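Long form salivary protein D7L1 (Culex quinquefasciatus, PDB 6V4C) binds and sequesters adenine nucleotides, most tightly ATP and ADP, in the host, thereby inhibiting platelet aggregation and helping the female mosquito to feed on blood. Local coordinates at residues 11-16 with 264-269; 34-39 with 113-118; 71-76 with 82-87; 238-243 with 250-255. One frame throughout, in Å; residues are numbered along the deposited sequence.

Contact 1 of 4, residues 11-16 with 264-269. With ADP (adenosine-5'-diphosphate), chain B.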
# COMPACT_ATOMS: atom_id res chain seq x y z
N VAL A 11 -5.07 3.71 -2.95
CA VAL A 11 -5.21 2.94 -4.19
C VAL A 11 -3.87 2.55 -4.72
O VAL A 11 -3.73 1.53 -5.07
CB VAL A 11 -6.04 3.68 -5.21
CG1 VAL A 11 -6.14 2.92 -6.47
CG2 VAL A 11 -7.33 4.13 -4.67
N ALA A 12 -2.90 3.45 -4.66
CA ALA A 12 -1.57 3.11 -5.16
C ALA A 12 -0.94 1.99 -4.34
O ALA A 12 -0.27 1.10 -4.90
CB ALA A 12 -0.68 4.35 -5.16
N PHE A 13 -1.14 2.00 -3.03
CA PHE A 13 -0.65 0.90 -2.20
C PHE A 13 -1.28 -0.43 -2.61
O PHE A 13 -0.57 -1.44 -2.76
CB PHE A 13 -0.94 1.18 -0.72
CG PHE A 13 -0.34 0.16 0.22
CD1 PHE A 13 -1.04 -0.99 0.56
CD2 PHE A 13 0.92 0.35 0.75
CE1 PHE A 13 -0.49 -1.92 1.42
CE2 PHE A 13 1.48 -0.58 1.61
CZ PHE A 13 0.77 -1.72 1.94
N GLU A 14 -2.60 -0.45 -2.81
CA GLU A 14 -3.26 -1.71 -3.15
C GLU A 14 -2.91 -2.16 -4.56
O GLU A 14 -2.73 -3.36 -4.80
CB GLU A 14 -4.77 -1.57 -2.96
CG GLU A 14 -5.20 -1.23 -1.54
CD GLU A 14 -4.87 -2.32 -0.53
OE1 GLU A 14 -4.69 -3.49 -0.93
OE2 GLU A 14 -4.78 -2.00 0.67
N GLU A 15 -2.81 -1.22 -5.50
CA GLU A 15 -2.44 -1.59 -6.87
C GLU A 15 -1.06 -2.24 -6.91
O GLU A 15 -0.87 -3.27 -7.55
CB GLU A 15 -2.48 -0.36 -7.78
CG GLU A 15 -2.09 -0.68 -9.22
CD GLU A 15 -1.75 0.57 -10.03
OE1 GLU A 15 -2.51 0.90 -10.97
OE2 GLU A 15 -0.72 1.20 -9.73
N ALA A 16 -0.09 -1.63 -6.22
CA ALA A 16 1.27 -2.16 -6.22
C ALA A 16 1.32 -3.55 -5.59
O ALA A 16 2.06 -4.42 -6.05
CB ALA A 16 2.20 -1.20 -5.49
N GLU A 264 8.66 5.19 -0.53
CA GLU A 264 8.70 6.44 -1.26
C GLU A 264 8.02 6.32 -2.62
O GLU A 264 7.49 7.30 -3.14
CB GLU A 264 10.15 6.93 -1.42
CG GLU A 264 10.82 7.27 -0.10
CD GLU A 264 12.11 8.05 -0.29
OE1 GLU A 264 12.54 8.22 -1.45
OE2 GLU A 264 12.69 8.50 0.72
N ASN A 265 8.01 5.12 -3.19
CA ASN A 265 7.34 4.86 -4.46
C ASN A 265 6.97 3.38 -4.48
O ASN A 265 7.85 2.53 -4.63
CB ASN A 265 8.24 5.22 -5.64
CG ASN A 265 7.52 5.16 -6.97
OD1 ASN A 265 6.76 4.24 -7.24
ND2 ASN A 265 7.74 6.17 -7.81
N TYR A 266 5.68 3.09 -4.35
CA TYR A 266 5.24 1.71 -4.14
C TYR A 266 5.55 0.79 -5.32
O TYR A 266 5.51 -0.43 -5.15
CB TYR A 266 3.74 1.68 -3.81
CG TYR A 266 3.38 2.39 -2.53
CD1 TYR A 266 4.21 2.32 -1.42
CD2 TYR A 266 2.21 3.13 -2.43
CE1 TYR A 266 3.89 2.97 -0.24
CE2 TYR A 266 1.87 3.78 -1.25
CZ TYR A 266 2.72 3.70 -0.16
OH TYR A 266 2.39 4.34 1.01
N SER A 267 5.85 1.35 -6.49
CA SER A 267 6.22 0.56 -7.66
C SER A 267 7.69 0.17 -7.68
O SER A 267 8.17 -0.34 -8.70
CB SER A 267 5.88 1.33 -8.94
OG SER A 267 4.55 1.81 -8.92
N TYR A 268 8.41 0.40 -6.57
CA TYR A 268 9.86 0.25 -6.54
C TYR A 268 10.30 -1.12 -7.03
O TYR A 268 11.14 -1.23 -7.94
CB TYR A 268 10.34 0.50 -5.10
CG TYR A 268 11.84 0.61 -4.93
CD1 TYR A 268 12.49 1.82 -5.15
CD2 TYR A 268 12.60 -0.48 -4.50
CE1 TYR A 268 13.86 1.93 -4.97
CE2 TYR A 268 13.96 -0.37 -4.32
CZ TYR A 268 14.59 0.84 -4.56
OH TYR A 268 15.95 0.95 -4.38
N ARG A 269 9.75 -2.19 -6.46
CA ARG A 269 10.18 -3.54 -6.82
C ARG A 269 9.72 -3.97 -8.20
O ARG A 269 10.19 -5.00 -8.69
CB ARG A 269 9.71 -4.54 -5.77
CG ARG A 269 10.38 -4.38 -4.42
CD ARG A 269 9.77 -5.31 -3.40
NE ARG A 269 10.16 -6.70 -3.61
CZ ARG A 269 9.51 -7.74 -3.09
NH1 ARG A 269 8.43 -7.55 -2.34
NH2 ARG A 269 9.94 -8.98 -3.33
PB ADP B . 3.97 8.95 -12.71
O1B ADP B . 4.03 10.32 -12.89
O2B ADP B . 4.59 8.21 -13.73
O3B ADP B . 2.68 8.52 -12.51
PA ADP B . 6.28 7.67 -11.49
O1A ADP B . 7.62 8.32 -11.54
O2A ADP B . 6.18 6.72 -12.53
O3A ADP B . 5.10 8.67 -11.62
O5' ADP B . 5.66 7.08 -10.23
C5' ADP B . 4.34 6.59 -10.18
C4' ADP B . 4.14 5.60 -9.05
O4' ADP B . 3.85 6.24 -7.84
C3' ADP B . 2.94 4.70 -9.12
O3' ADP B . 3.16 3.56 -9.89
C2' ADP B . 2.57 4.39 -7.67
O2' ADP B . 3.00 3.15 -7.32
C1' ADP B . 3.44 5.34 -6.90
N9 ADP B . 2.78 6.06 -5.86
C8 ADP B . 1.71 6.81 -6.02
N7 ADP B . 1.33 7.40 -4.96
C5 ADP B . 2.20 7.01 -4.01
C6 ADP B . 2.34 7.29 -2.66
N6 ADP B . 1.55 8.05 -1.98
N1 ADP B . 3.32 6.72 -2.00
C2 ADP B . 4.11 5.92 -2.64
N3 ADP B . 4.09 5.60 -3.89
C4 ADP B . 3.12 6.17 -4.55

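Contact 2 of 4, residues 34-39 with 113-118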
# COMPACT_ATOMS: atom_id res chain seq x y z
N MET A 34 0.78 -0.90 -15.03
CA MET A 34 0.85 0.47 -14.53
C MET A 34 0.19 1.44 -15.51
O MET A 34 -0.46 2.41 -15.09
CB MET A 34 2.31 0.88 -14.29
CG MET A 34 3.06 -0.05 -13.36
SD MET A 34 4.70 0.57 -12.95
CE MET A 34 5.62 -0.96 -12.81
N LYS A 35 0.35 1.20 -16.81
CA LYS A 35 -0.33 1.99 -17.83
C LYS A 35 -1.78 1.59 -18.01
O LYS A 35 -2.47 2.18 -18.86
CB LYS A 35 0.41 1.87 -19.17
CG LYS A 35 1.84 2.39 -19.14
N TRP A 36 -2.27 0.61 -17.24
CA TRP A 36 -3.64 0.12 -17.36
C TRP A 36 -3.94 -0.40 -18.76
O TRP A 36 -5.04 -0.21 -19.30
CB TRP A 36 -4.68 1.14 -16.89
CG TRP A 36 -4.96 1.06 -15.42
CD1 TRP A 36 -4.05 1.10 -14.40
CD2 TRP A 36 -6.25 0.94 -14.80
NE1 TRP A 36 -4.69 1.00 -13.19
CE2 TRP A 36 -6.04 0.90 -13.40
CE3 TRP A 36 -7.56 0.85 -15.28
CZ2 TRP A 36 -7.09 0.79 -12.49
CZ3 TRP A 36 -8.60 0.74 -14.38
CH2 TRP A 36 -8.36 0.70 -13.00
N SER A 37 -2.96 -1.07 -19.37
CA SER A 37 -3.15 -1.77 -20.63
C SER A 37 -3.52 -3.22 -20.31
O SER A 37 -2.72 -4.15 -20.44
CB SER A 37 -1.90 -1.68 -21.50
N LEU A 38 -4.76 -3.40 -19.85
CA LEU A 38 -5.26 -4.70 -19.43
C LEU A 38 -5.82 -5.41 -20.66
O LEU A 38 -6.85 -5.00 -21.21
CB LEU A 38 -6.32 -4.55 -18.35
CG LEU A 38 -5.93 -3.90 -17.03
CD1 LEU A 38 -4.47 -4.17 -16.68
CD2 LEU A 38 -6.24 -2.41 -17.04
N ALA A 39 -5.16 -6.49 -21.08
CA ALA A 39 -5.55 -7.23 -22.27
C ALA A 39 -5.59 -8.72 -21.93
O ALA A 39 -4.55 -9.31 -21.61
N GLN A 113 -13.56 -5.19 -20.82
CA GLN A 113 -14.54 -4.73 -21.79
C GLN A 113 -15.02 -3.32 -21.45
O GLN A 113 -15.11 -2.45 -22.32
CB GLN A 113 -15.72 -5.71 -21.83
CG GLN A 113 -16.24 -6.00 -23.23
CD GLN A 113 -17.57 -5.32 -23.51
OE1 GLN A 113 -18.21 -4.79 -22.60
NE2 GLN A 113 -17.99 -5.34 -24.77
N VAL A 114 -15.33 -3.08 -20.17
CA VAL A 114 -15.81 -1.76 -19.76
C VAL A 114 -14.68 -0.74 -19.80
O VAL A 114 -14.88 0.42 -20.17
CB VAL A 114 -16.50 -1.83 -18.39
CG1 VAL A 114 -16.86 -0.44 -17.89
CG2 VAL A 114 -17.74 -2.71 -18.46
N ASN A 115 -13.47 -1.16 -19.42
CA ASN A 115 -12.34 -0.22 -19.38
C ASN A 115 -12.01 0.31 -20.76
O ASN A 115 -11.72 1.50 -20.93
CB ASN A 115 -11.12 -0.88 -18.75
CG ASN A 115 -9.99 0.10 -18.49
OD1 ASN A 115 -10.22 1.23 -18.05
ND2 ASN A 115 -8.76 -0.31 -18.77
N ASN A 116 -12.06 -0.55 -21.78
CA ASN A 116 -11.74 -0.12 -23.13
C ASN A 116 -12.81 0.78 -23.73
O ASN A 116 -12.50 1.56 -24.64
CB ASN A 116 -11.49 -1.34 -24.03
CG ASN A 116 -10.30 -2.17 -23.58
OD1 ASN A 116 -9.71 -1.90 -22.53
ND2 ASN A 116 -9.95 -3.18 -24.36
N ALA A 117 -14.05 0.70 -23.24
CA ALA A 117 -15.12 1.56 -23.72
C ALA A 117 -15.09 2.94 -23.08
O ALA A 117 -15.76 3.85 -23.58
CB ALA A 117 -16.48 0.91 -23.48
N ASN A 118 -14.36 3.11 -21.98
CA ASN A 118 -14.24 4.39 -21.29
C ASN A 118 -12.79 4.55 -20.83
O ASN A 118 -12.49 4.67 -19.64
CB ASN A 118 -15.19 4.47 -20.10
CG ASN A 118 -16.61 4.08 -20.46
OD1 ASN A 118 -16.96 2.90 -20.48
ND2 ASN A 118 -17.45 5.08 -20.74

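Contact 3 of 4, residues 71-76 with 82-87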
# COMPACT_ATOMS: atom_id res chain seq x y z
N GLN A 71 -19.77 5.54 -4.65
CA GLN A 71 -19.21 6.19 -3.47
C GLN A 71 -17.80 6.68 -3.73
O GLN A 71 -17.42 7.78 -3.29
CB GLN A 71 -19.24 5.23 -2.28
CG GLN A 71 -20.04 5.73 -1.09
CD GLN A 71 -19.89 4.84 0.12
OE1 GLN A 71 -19.90 3.61 0.01
NE2 GLN A 71 -19.75 5.45 1.29
N GLN A 72 -16.99 5.90 -4.45
CA GLN A 72 -15.64 6.33 -4.79
C GLN A 72 -15.67 7.55 -5.70
O GLN A 72 -14.87 8.48 -5.53
CB GLN A 72 -14.87 5.19 -5.45
CG GLN A 72 -13.44 5.56 -5.85
CD GLN A 72 -12.53 5.78 -4.66
OE1 GLN A 72 -12.74 5.22 -3.59
NE2 GLN A 72 -11.50 6.61 -4.85
N TYR A 73 -16.59 7.58 -6.67
CA TYR A 73 -16.70 8.74 -7.54
C TYR A 73 -17.13 9.97 -6.75
O TYR A 73 -16.57 11.06 -6.92
CB TYR A 73 -17.69 8.47 -8.68
CG TYR A 73 -18.06 9.74 -9.41
CD1 TYR A 73 -17.21 10.28 -10.37
CD2 TYR A 73 -19.24 10.42 -9.12
CE1 TYR A 73 -17.53 11.45 -11.03
CE2 TYR A 73 -19.56 11.60 -9.77
CZ TYR A 73 -18.71 12.10 -10.73
OH TYR A 73 -19.02 13.27 -11.39
N GLU A 74 -18.14 9.81 -5.88
CA GLU A 74 -18.66 10.95 -5.14
C GLU A 74 -17.62 11.54 -4.19
O GLU A 74 -17.64 12.75 -3.92
CB GLU A 74 -19.91 10.54 -4.36
CG GLU A 74 -21.11 10.25 -5.24
CD GLU A 74 -21.64 11.49 -5.94
OE1 GLU A 74 -21.71 12.56 -5.29
OE2 GLU A 74 -21.97 11.39 -7.13
N ALA A 75 -16.71 10.70 -3.68
CA ALA A 75 -15.77 11.17 -2.68
C ALA A 75 -14.76 12.17 -3.25
O ALA A 75 -14.21 12.98 -2.50
CB ALA A 75 -15.05 9.98 -2.05
N TYR A 76 -14.51 12.12 -4.56
CA TYR A 76 -13.49 12.96 -5.18
C TYR A 76 -13.98 13.57 -6.49
O TYR A 76 -13.20 13.75 -7.42
CB TYR A 76 -12.19 12.19 -5.40
CG TYR A 76 -11.62 11.62 -4.12
CD1 TYR A 76 -10.74 12.35 -3.34
CD2 TYR A 76 -11.96 10.34 -3.70
CE1 TYR A 76 -10.21 11.83 -2.17
CE2 TYR A 76 -11.45 9.81 -2.53
CZ TYR A 76 -10.58 10.56 -1.77
OH TYR A 76 -10.06 10.03 -0.61
N VAL A 82 -14.38 13.89 -13.86
CA VAL A 82 -15.36 13.06 -14.55
C VAL A 82 -16.74 13.64 -14.28
O VAL A 82 -17.07 13.96 -13.14
CB VAL A 82 -15.28 11.59 -14.09
CG1 VAL A 82 -16.31 10.75 -14.82
CG2 VAL A 82 -13.88 11.04 -14.30
N ASP A 83 -17.54 13.77 -15.34
CA ASP A 83 -18.89 14.32 -15.21
C ASP A 83 -19.79 13.35 -14.45
O ASP A 83 -19.63 12.13 -14.52
CB ASP A 83 -19.48 14.61 -16.58
CG ASP A 83 -18.77 13.87 -17.70
OD1 ASP A 83 -17.55 14.08 -17.87
OD2 ASP A 83 -19.44 13.09 -18.41
N GLN A 84 -20.77 13.92 -13.74
CA GLN A 84 -21.73 13.11 -13.00
C GLN A 84 -22.43 12.10 -13.89
O GLN A 84 -22.76 11.00 -13.44
CB GLN A 84 -22.76 14.01 -12.31
CG GLN A 84 -23.74 13.29 -11.40
CD GLN A 84 -23.31 13.29 -9.94
OE1 GLN A 84 -22.79 14.27 -9.43
NE2 GLN A 84 -23.55 12.17 -9.26
N THR A 85 -22.64 12.44 -15.16
CA THR A 85 -23.25 11.50 -16.10
C THR A 85 -22.36 10.28 -16.30
O THR A 85 -22.81 9.14 -16.14
CB THR A 85 -23.52 12.20 -17.44
OG1 THR A 85 -24.55 13.19 -17.26
CG2 THR A 85 -23.97 11.20 -18.49
N LYS A 86 -21.09 10.51 -16.64
CA LYS A 86 -20.17 9.39 -16.86
C LYS A 86 -19.90 8.62 -15.57
O LYS A 86 -19.70 7.40 -15.61
CB LYS A 86 -18.86 9.91 -17.46
CG LYS A 86 -17.90 8.82 -17.93
CD LYS A 86 -18.05 8.54 -19.42
N GLY A 87 -19.89 9.31 -14.43
CA GLY A 87 -19.67 8.66 -13.15
C GLY A 87 -20.70 7.59 -12.84
O GLY A 87 -20.35 6.42 -12.67

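Contact 4 of 4, residues 238-243 with 250-255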
# COMPACT_ATOMS: atom_id res chain seq x y z
N ASP A 238 2.93 -1.40 21.28
CA ASP A 238 3.19 -2.64 22.01
C ASP A 238 3.42 -3.81 21.06
O ASP A 238 4.34 -4.61 21.27
CB ASP A 238 2.04 -2.93 22.98
CG ASP A 238 1.89 -1.85 24.04
OD1 ASP A 238 2.89 -1.19 24.37
OD2 ASP A 238 0.76 -1.67 24.55
N TYR A 239 2.60 -3.94 20.02
CA TYR A 239 2.82 -4.99 19.04
C TYR A 239 4.12 -4.76 18.27
O TYR A 239 4.86 -5.71 17.98
CB TYR A 239 1.63 -5.09 18.09
CG TYR A 239 0.44 -5.83 18.67
CD1 TYR A 239 0.50 -7.20 18.90
CD2 TYR A 239 -0.73 -5.16 18.99
CE1 TYR A 239 -0.59 -7.88 19.43
CE2 TYR A 239 -1.82 -5.83 19.52
CZ TYR A 239 -1.74 -7.19 19.74
OH TYR A 239 -2.82 -7.87 20.27
N TYR A 240 4.39 -3.51 17.91
CA TYR A 240 5.66 -3.15 17.28
C TYR A 240 6.83 -3.63 18.12
O TYR A 240 7.76 -4.26 17.61
CB TYR A 240 5.69 -1.63 17.11
CG TYR A 240 6.89 -1.02 16.43
CD1 TYR A 240 8.09 -0.85 17.11
CD2 TYR A 240 6.82 -0.56 15.12
CE1 TYR A 240 9.18 -0.28 16.50
CE2 TYR A 240 7.91 0.02 14.50
CZ TYR A 240 9.09 0.16 15.20
OH TYR A 240 10.18 0.74 14.60
N LYS A 241 6.80 -3.35 19.43
CA LYS A 241 7.88 -3.79 20.30
C LYS A 241 7.92 -5.31 20.43
O LYS A 241 9.00 -5.90 20.55
CB LYS A 241 7.76 -3.13 21.67
CG LYS A 241 8.99 -3.32 22.57
CD LYS A 241 10.28 -3.04 21.80
CE LYS A 241 11.45 -2.73 22.72
NZ LYS A 241 11.76 -3.84 23.66
N CYS A 242 6.75 -5.97 20.40
CA CYS A 242 6.72 -7.42 20.46
C CYS A 242 7.40 -8.04 19.24
O CYS A 242 8.16 -9.01 19.37
CB CYS A 242 5.27 -7.90 20.61
SG CYS A 242 4.59 -7.70 22.30
N ILE A 243 7.14 -7.50 18.05
CA ILE A 243 7.81 -7.97 16.84
C ILE A 243 9.31 -7.66 16.91
O ILE A 243 10.15 -8.49 16.54
CB ILE A 243 7.16 -7.34 15.60
CG1 ILE A 243 5.66 -7.67 15.56
CG2 ILE A 243 7.87 -7.80 14.33
CD1 ILE A 243 4.86 -6.72 14.70
N GLN A 250 18.57 -6.42 14.79
CA GLN A 250 19.26 -6.49 13.51
C GLN A 250 18.31 -6.89 12.39
O GLN A 250 18.24 -6.21 11.35
CB GLN A 250 20.43 -7.47 13.61
CG GLN A 250 21.78 -6.86 13.25
CD GLN A 250 22.12 -5.64 14.09
OE1 GLN A 250 22.65 -4.65 13.57
NE2 GLN A 250 21.84 -5.70 15.39
N LEU A 251 17.56 -7.97 12.58
CA LEU A 251 16.63 -8.40 11.54
C LEU A 251 15.47 -7.41 11.39
O LEU A 251 15.05 -7.10 10.27
CB LEU A 251 16.11 -9.80 11.84
CG LEU A 251 15.10 -10.36 10.84
CD1 LEU A 251 15.69 -10.34 9.43
CD2 LEU A 251 14.70 -11.77 11.24
N PHE A 252 14.95 -6.92 12.52
CA PHE A 252 13.83 -5.99 12.48
C PHE A 252 14.17 -4.75 11.66
O PHE A 252 13.39 -4.31 10.81
CB PHE A 252 13.42 -5.61 13.91
CG PHE A 252 12.17 -4.78 13.99
CD1 PHE A 252 10.93 -5.38 14.10
CD2 PHE A 252 12.23 -3.39 13.96
CE1 PHE A 252 9.77 -4.62 14.19
CE2 PHE A 252 11.08 -2.63 14.04
CZ PHE A 252 9.85 -3.25 14.15
N MET A 253 15.35 -4.16 11.91
CA MET A 253 15.74 -2.96 11.19
C MET A 253 16.04 -3.24 9.73
O MET A 253 15.78 -2.40 8.86
CB MET A 253 16.94 -2.28 11.86
CG MET A 253 16.60 -1.69 13.21
SD MET A 253 15.02 -0.82 13.15
CE MET A 253 15.42 0.57 12.08
N LYS A 254 16.60 -4.42 9.43
CA LYS A 254 16.79 -4.81 8.04
C LYS A 254 15.45 -4.84 7.30
O LYS A 254 15.36 -4.39 6.15
CB LYS A 254 17.47 -6.17 7.98
CG LYS A 254 17.76 -6.67 6.57
CD LYS A 254 18.36 -8.07 6.60
CE LYS A 254 18.58 -8.61 5.20
NZ LYS A 254 19.18 -9.98 5.23
N VAL A 255 14.41 -5.36 7.94
CA VAL A 255 13.07 -5.36 7.34
C VAL A 255 12.55 -3.94 7.20
O VAL A 255 12.08 -3.54 6.13
CB VAL A 255 12.11 -6.23 8.17
CG1 VAL A 255 10.68 -6.02 7.71
CG2 VAL A 255 12.50 -7.69 8.08

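Contact 1 of 4, residues 11-16 with 264-269
Tyr266 meets Ala12, Phe13 and Ala16 where helix 8-22 lies against the loop after helix 249-263, and ADP sits in the same junction. Leading into it, Asn265 points its amide at the nucleotide: ND2 gives a weak bond to O5' of ADP (3.3 Å), and OD1 takes the backbone N-H of Ser267 in the carbonyl plane, an Asx turn that opens the type I turn 265-268. Tyr266 comes next. Its backbone N donates to adenine N3 of ADP (3.0 Å), and its ring lies between base and helix. ADP C2 sits over the ring centre on one face, 3.3 Å above the plane; on the opposite face Phe13 brings CD2 toward the rim, a T-shaped pair with centroids 5.3 Å apart and planes at 87°. A chi1 of -174° swings the Phe13 ring there, away from its own N. The site thus joins a helix of the N-terminal PBP/GOBP family region to a loop far along the chain, both lining one pocket. Ala12 CB touches the base from the helix at C8 of ADP (3.5 Å), while Ala16 CB packs on Tyr266 CB (3.7 Å). The phenol OH of Tyr266 is bonded to Glu9. At Ser267, OG lies 2.4 Å from O3' of ADP, a hydrogen bond modelled too short to be trusted. Tyr137, Lys144 and Arg133 also bond the ligand.

Contact 2 of 4, residues 34-39 with 113-118
Asn115 ND2 packs against Leu38 CD2 (3.7 Å) and the backbone O of Trp36 (3.8 Å); no hydrogen bond links the two segments. The other branch of the amide, OD1, lies in the plane of the indole at the edge of the six-membered ring, 3.9 Å from CE3 of Trp36. Ring and amide planes stand 71° apart, and the side chains cross at about a right angle. Asn115 extends from the last turns of helix 104-117 with CG anti to its own N (chi1 -172°), which carries the amide across to the loop. Leu38 brings a methyl rather than a polar group to that amide, also crossing it nearly at right angles. Trp36 has positive phi (58°) and ends helix 27-34 in a Schellman motif. Just beyond, a weak bond from Leu38 N to Trp36 O (3.2 Å) spans Ser37, and both flanking residues meet the same amide. Asn116, more exposed, merely borders the contact. The indole N-H is used on the far side of the ring system, where NE1 of Trp36 donates to Glu15 of helix 8-22. Around the buried indole lie Leu122 and Glu123 of helix 121-125, Leu128 and Leu52; Leu122 also touches Asn115, and Leu38 rests on Tyr48, so the loop between helices 27-34 and 45-55 is packed against helices 45-55, 104-117 and 121-125.

Contact 3 of 4, residues 71-76 with 82-87
Helices 66-75 and 84-94 come together where the CA atoms of Tyr73 and Gly87 lie 6.3 Å apart, a close approach possible because Gly87 puts no side chain between them. The Tyr73 ring fills the interface instead. Gly87 CA sits over the centre of one face in a CH-pi contact, 4.0 Å from the ring centroid and only 10° off its normal. A chi1 of 168° turns the Tyr73 ring away from its own backbone N and straight across to the start of the second helix. There its hydroxyl donates to the backbone O of Val82 (2.7 Å), arriving 36° above the carbonyl plane rather than along a lone pair. The same carbonyl oxygen borders the ring edge, and the Val82 side chain packs alongside, CB to Tyr73 CE1 at 3.8 Å. Asp83 occupies the N-cap position of helix 84-94, so the phenol is bound to the residue just before that cap. The two helices are joined by a short connection holding helix 77-80, within the all-helical PBP/GOBP fold. On the solvent side Gln84 and Glu74 add a second, more exposed link: Gln84 NE2 donates to Glu74 OE2 (2.8 Å), meeting the oxygen nearly along its C-O axis while the carboxylate lies somewhat out of the amide plane. Both side chains bend at chi2 to reach each other. Gln84 NE2 also makes a weak bond to Asp88, one turn on. Ile125 of helix 121-125 touches Tyr73, and Val121 and Lys124 of that helix lie on Val82.

Contact 4 of 4, residues 238-243 with 250-255
A buried, largely apolar helix-to-helix contact joins two successive helices of the C-terminal half, 235-247 and 249-263, through Tyr240, Ile243 and Phe252. The Phe252 ring does most of the touching, set between the other two side chains. Its edge points at one face of Tyr240, a T-shaped pair with centroids 5.0 Å apart and planes at 72°. Phe252 CZ lies 3.6 Å above the phenol plane, offset toward the rim, and the neighbouring CE2 is 3.5 Å from Tyr240 OH. Each ring is turned opposite its backbone N (chi1 -178° for Tyr240), the torsion that extends it from its own helix toward the other. Ile243, a turn further along, meets another part of the Phe252 edge: its branch methyl CG2 lies close to the ring plane, 3.7 Å from CE1. Helix 235-247 belongs to the second PBP/GOBP family region; it is tied to helix 218-226 and its following loop by the Cys228-Cys242 disulfide and by Leu225 against Ile243. Ile205 of helix 202-211 touches Ile243 as well. The Tyr240 hydroxyl is hydrogen-bonded to the backbone O of Gly173. Phe180 makes a further edge-to-face pair with Tyr240, and the Tyr244 ring meets Phe252, extending the aromatic cluster beyond the two segments.

How the contacts relate
Contact 1 lies near the centre of the chain and alone takes in the nucleotide; the other three sit about 20 Å out, contacts 2 and 3 on one side and contact 4 on the opposite one. Contacts 1 and 2 meet where the Trp36 indole bonds Glu15, and by packing of Met34 on Ser267. Helices 84-94 and 104-117 of contacts 3 and 2 are successive, and the loop of contact 1 directly follows helix 249-263 of contact 4. Contacts 2, 3 and 4 all lie inside the long loop that contact 1 closes, contact 3 also inside that of contact 2. The buried contacts 1, 2 and 4 have no hydrogen bond between their segments; the partly exposed contact 3 has two.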